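PDB 6HK5: CooJ from Rhodospirillum rubrum, which binds nickel and probably acts as a metallochaperone for carbon monoxide dehydrogenase, the chain here being the helical N-terminal part of a longer dimeric protein. Local coordinates for residues G8-R11 against L12-L16; I47-A50 against L51-A55. All blocks are in the same frame, centred on the assembly; numbering follows the deposited sequence.

Interaction 1 of 2, residues G8-R11 against L12-L16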
loop_
_atom_site.group_PDB
_atom_site.type_symbol
_atom_site.label_atom_id
_atom_site.label_comp_id
_atom_site.label_asym_id
_atom_site.label_seq_id
_atom_site.Cartn_x
_atom_site.Cartn_y
_atom_site.Cartn_z
ATOM N N GLY A 8 -8.815 -17.155 -2.273
ATOM C CA GLY A 8 -7.983 -16.160 -2.940
ATOM C C GLY A 8 -8.787 -15.030 -3.559
ATOM O O GLY A 8 -8.525 -13.851 -3.302
ATOM N N ARG A 9 -9.782 -15.369 -4.385
ATOM C CA ARG A 9 -10.568 -14.322 -5.032
ATOM C C ARG A 9 -11.367 -13.518 -4.016
ATOM O O ARG A 9 -11.572 -12.315 -4.197
ATOM C CB ARG A 9 -11.488 -14.930 -6.088
ATOM C CG ARG A 9 -10.740 -15.660 -7.171
ATOM C CD ARG A 9 -11.668 -16.489 -8.020
ATOM N NE ARG A 9 -10.927 -17.087 -9.122
ATOM C CZ ARG A 9 -11.278 -17.009 -10.399
ATOM N NH1 ARG A 9 -12.396 -16.379 -10.752
ATOM N NH2 ARG A 9 -10.516 -17.581 -11.323
ATOM N N LYS A 10 -11.789 -14.168 -2.934
ATOM C CA LYS A 10 -12.487 -13.488 -1.842
ATOM C C LYS A 10 -11.610 -12.420 -1.201
ATOM O O LYS A 10 -12.009 -11.247 -1.085
ATOM C CB LYS A 10 -12.911 -14.536 -0.812
ATOM C CG LYS A 10 -13.495 -14.015 0.495
ATOM C CD LYS A 10 -14.972 -14.397 0.648
ATOM C CE LYS A 10 -15.457 -14.182 2.071
ATOM N NZ LYS A 10 -15.249 -12.779 2.505
ATOM N N ARG A 11 -10.402 -12.794 -0.774
ATOM C CA ARG A 11 -9.509 -11.845 -0.125
ATOM C C ARG A 11 -9.069 -10.739 -1.092
ATOM O O ARG A 11 -8.962 -9.570 -0.705
ATOM C CB ARG A 11 -8.316 -12.606 0.466
ATOM C CG ARG A 11 -7.060 -11.799 0.711
ATOM C CD ARG A 11 -5.824 -12.630 0.417
ATOM N NE ARG A 11 -5.939 -13.309 -0.870
ATOM C CZ ARG A 11 -5.894 -12.705 -2.060
ATOM N NH1 ARG A 11 -6.017 -13.430 -3.166
ATOM N NH2 ARG A 11 -5.737 -11.383 -2.152
ATOM N N LEU A 12 -8.836 -11.079 -2.362
ATOM C CA LEU A 12 -8.466 -10.043 -3.321
ATOM C C LEU A 12 -9.650 -9.139 -3.624
ATOM O O LEU A 12 -9.501 -7.913 -3.701
ATOM C CB LEU A 12 -7.918 -10.673 -4.593
ATOM C CG LEU A 12 -7.642 -9.684 -5.713
ATOM C CD1 LEU A 12 -6.458 -8.794 -5.372
ATOM C CD2 LEU A 12 -7.392 -10.440 -7.001
ATOM N N GLY A 13 -10.839 -9.720 -3.782
ATOM C CA GLY A 13 -12.031 -8.899 -3.896
ATOM C C GLY A 13 -12.132 -7.867 -2.788
ATOM O O GLY A 13 -12.548 -6.730 -3.024
ATOM N N ILE A 14 -11.733 -8.240 -1.569
ATOM C CA ILE A 14 -11.825 -7.305 -0.452
ATOM C C ILE A 14 -10.793 -6.192 -0.608
ATOM O O ILE A 14 -11.121 -5.001 -0.500
ATOM C CB ILE A 14 -11.668 -8.042 0.889
ATOM C CG1 ILE A 14 -12.776 -9.089 1.036
ATOM C CG2 ILE A 14 -11.691 -7.036 2.046
ATOM C CD1 ILE A 14 -12.806 -9.800 2.375
ATOM N N TYR A 15 -9.542 -6.568 -0.888
ATOM C CA TYR A 15 -8.470 -5.594 -1.063
ATOM C C TYR A 15 -8.796 -4.618 -2.187
ATOM O O TYR A 15 -8.508 -3.417 -2.089
ATOM C CB TYR A 15 -7.140 -6.313 -1.346
ATOM C CG TYR A 15 -6.194 -5.417 -2.106
ATOM C CD1 TYR A 15 -5.417 -4.461 -1.435
ATOM C CD2 TYR A 15 -6.132 -5.461 -3.499
ATOM C CE1 TYR A 15 -4.574 -3.609 -2.134
ATOM C CE2 TYR A 15 -5.303 -4.611 -4.210
ATOM C CZ TYR A 15 -4.529 -3.688 -3.519
ATOM O OH TYR A 15 -3.718 -2.838 -4.217
ATOM N N LEU A 16 -9.374 -5.124 -3.273
ATOM C CA LEU A 16 -9.659 -4.281 -4.434
ATOM C C LEU A 16 -10.715 -3.227 -4.121
ATOM O O LEU A 16 -10.604 -2.087 -4.578
ATOM C CB LEU A 16 -10.102 -5.139 -5.628
ATOM C CG LEU A 16 -9.025 -5.852 -6.452
ATOM C CD1 LEU A 16 -9.634 -6.636 -7.605
ATOM C CD2 LEU A 16 -8.034 -4.842 -6.990
#
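Lys10 reaches one turn ahead to the CD1 end of Ile14: Lys10 NZ lies 3.9 Å from Ile14 CD1, a contact of an ammonium group with a methyl. Ile14 carries CG1 beside its own backbone N (chi1 -60°), which sets CG1 3.1 Å from Lys10 O, closely against the preceding turn. Arg11, bent at chi2 and chi3, curls back with one face of its guanidinium over the backbone N of Leu12, and the two side chains pass at a slant; the placing of this end is doubtful, since Arg11 NH1 falls too close to Gly8 O at a poor angle. Beneath these side chains run regular alpha-helical bonds. Leu12 N donates to Gly8 O at 2.9 Å; Gly13 N reaches Arg9 O at 2.7 Å and Ile14 N reaches Lys10 O at 3.1 Å. Tyr15 N bonds to Arg11 O at 3.1 Å, and this carbonyl also receives a weak bond from Ile14 N. Farther out, Tyr15 OH is hydrogen-bonded to ND1 of His26 of the second subunit and the two rings meet almost parallel; His26 is a nickel ligand, so Tyr15 probably helps to hold that ring in place. Arg9 NE bonds to Leu37 O of that subunit. Within the chain, Leu16 packs on Leu61, Val64 and Leu65 of helix 42-67, so this early part of helix 5-35 joins both its antiparallel hairpin partner and the dimer interface.

Interaction 2 of 2, residues I47-A50 against L51-A55; sequences IDRA and LADMA
The carboxylate of Asp53 turns one face to the backbone carbonyl of Arg49, with Arg49 O directly above Asp53 CG at 3.2 Å. Toward the same face, but displaced outward, comes the aliphatic part of the arginine: Arg49 CG is 3.7 Å from Asp53 OD2. The guanidinium and carboxylate planes are only 15° apart, but the side chains slant past each other and Arg49 NE stays 4.7 Å from Asp53 OD2, too far for a salt bridge. That oxygen instead takes a hydrogen bond from the second subunit's Ser60 OG. Without the carboxylate, as with an alanine here, the Ser60 hydroxyl of the second subunit would probably lose this acceptor and Arg49 its nearby opposite charge. On another flank of the helix, Ile47 and Leu51 run side by side, Ile47 CG2 touching Leu51 CD1 at 4.2 Å. Leu51 holds CG beside its own backbone N (chi1 -67°), which lays CG 3.4 Å from Ile47 O. Both side chains also pack on Ile30 of helix 5-35, and Met54, present as selenomethionine, packs on Met27 there and on Phe19 of the second subunit. The i to i+4 backbone bonds are regular, among them Asp53 N to Arg49 O at 2.9 Å and Ala52 N to Asp48 O at 2.8 Å. Asp48 is salt-bridged through OD1 to Arg34 NE. The two acids thus divide their work, one tying the hairpin together by charge and the other the dimer by a neutral hydroxyl, while the Arg49-Asp53 attraction is likely to be only a longer-range contribution.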
loop_
_atom_site.group_PDB
_atom_site.type_symbol
_atom_site.label_atom_id
_atom_site.label_comp_id
_atom_site.label_asym_id
_atom_site.label_seq_id
_atom_site.Cartn_x
_atom_site.Cartn_y
_atom_site.Cartn_z
ATOM N N ILE A 47 -0.997 17.011 -14.395
ATOM C CA ILE A 47 -1.772 16.409 -13.317
ATOM C C ILE A 47 -3.119 15.904 -13.828
ATOM O O ILE A 47 -3.562 14.811 -13.450
ATOM C CB ILE A 47 -1.924 17.401 -12.144
ATOM C CG1 ILE A 47 -0.590 17.580 -11.406
ATOM C CG2 ILE A 47 -2.974 16.919 -11.146
ATOM C CD1 ILE A 47 -0.670 18.629 -10.299
ATOM N N ASP A 48 -3.798 16.671 -14.693
ATOM C CA ASP A 48 -5.063 16.167 -15.225
ATOM C C ASP A 48 -4.856 14.875 -16.012
ATOM O O ASP A 48 -5.699 13.966 -15.962
ATOM C CB ASP A 48 -5.732 17.210 -16.112
ATOM C CG ASP A 48 -5.998 18.518 -15.392
ATOM O OD1 ASP A 48 -6.196 18.504 -14.155
ATOM O OD2 ASP A 48 -6.001 19.564 -16.076
ATOM N N ARG A 49 -3.766 14.786 -16.783
ATOM C CA ARG A 49 -3.518 13.554 -17.516
ATOM C C ARG A 49 -3.339 12.381 -16.554
ATOM O O ARG A 49 -3.899 11.298 -16.763
ATOM C CB ARG A 49 -2.300 13.703 -18.430
ATOM C CG ARG A 49 -2.024 12.404 -19.208
ATOM C CD ARG A 49 -0.763 12.444 -20.082
ATOM N NE ARG A 49 0.450 12.562 -19.279
ATOM C CZ ARG A 49 1.659 12.843 -19.761
ATOM N NH1 ARG A 49 1.853 13.035 -21.066
ATOM N NH2 ARG A 49 2.682 12.930 -18.925
ATOM N N ALA A 50 -2.577 12.588 -15.479
ATOM C CA ALA A 50 -2.398 11.533 -14.488
ATOM C C ALA A 50 -3.729 11.127 -13.887
ATOM O O ALA A 50 -4.019 9.928 -13.759
ATOM C CB ALA A 50 -1.427 11.986 -13.398
ATOM N N LEU A 51 -4.576 12.113 -13.556
ATOM C CA LEU A 51 -5.863 11.810 -12.934
ATOM C C LEU A 51 -6.780 11.096 -13.909
ATOM O O LEU A 51 -7.533 10.202 -13.517
ATOM C CB LEU A 51 -6.541 13.087 -12.417
ATOM C CG LEU A 51 -5.907 13.850 -11.236
ATOM C CD1 LEU A 51 -6.732 15.072 -10.898
ATOM C CD2 LEU A 51 -5.738 12.953 -10.006
ATOM N N ALA A 52 -6.741 11.504 -15.179
ATOM C CA ALA A 52 -7.520 10.829 -16.203
ATOM C C ALA A 52 -7.084 9.374 -16.338
ATOM O O ALA A 52 -7.921 8.465 -16.382
ATOM C CB ALA A 52 -7.380 11.573 -17.529
ATOM N N ASP A 53 -5.769 9.140 -16.400
ATOM C CA ASP A 53 -5.263 7.778 -16.505
ATOM C C ASP A 53 -5.682 6.937 -15.302
ATOM O O ASP A 53 -5.938 5.735 -15.442
ATOM C CB ASP A 53 -3.734 7.804 -16.685
ATOM C CG ASP A 53 -3.308 8.443 -18.034
ATOM O OD1 ASP A 53 -4.186 8.600 -18.905
ATOM O OD2 ASP A 53 -2.111 8.786 -18.240
HETATM N N MSE A 54 -5.828 7.554 -14.134
HETATM C CA MSE A 54 -6.323 6.835 -12.964
HETATM C C MSE A 54 -7.784 6.447 -13.107
HETATM O O MSE A 54 -8.183 5.375 -12.664
HETATM C CB MSE A 54 -6.129 7.669 -11.697
HETATM C CG MSE A 54 -4.785 7.446 -11.051
HETATM SE SE MSE A 54 -4.386 5.518 -10.925
HETATM C CE MSE A 54 -5.822 4.921 -9.731
ATOM N N ALA A 55 -8.584 7.327 -13.720
ATOM C CA ALA A 55 -9.969 6.977 -14.015
ATOM C C ALA A 55 -10.057 5.770 -14.952
ATOM O O ALA A 55 -10.931 4.906 -14.792
ATOM C CB ALA A 55 -10.689 8.180 -14.620
#

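Overall arrangement
Both contacts are local, i to i+4 turns of a helix, and lie on opposite sides of the chain's centre, about 25 Å apart between centres. Residues 8-16 belong to helix 5-35 and residues 47-55 to helix 42-67, the two arms of one antiparallel hairpin. Interaction 1 buries Leu12 and Leu16 beside exposed Lys10 and Ile14; interaction 2 buries Ile47, Ala50 and Met54 and exposes Arg49 and Ala52. Interaction 1 is rich in basic side chains, Lys10 exposed and Arg9 turned to the second subunit, and adjoins the nickel site through a tyrosine. Interaction 2 brings in acids and an aliphatic pair. Each meets the second subunit, so both help build the dimeric helical bundle.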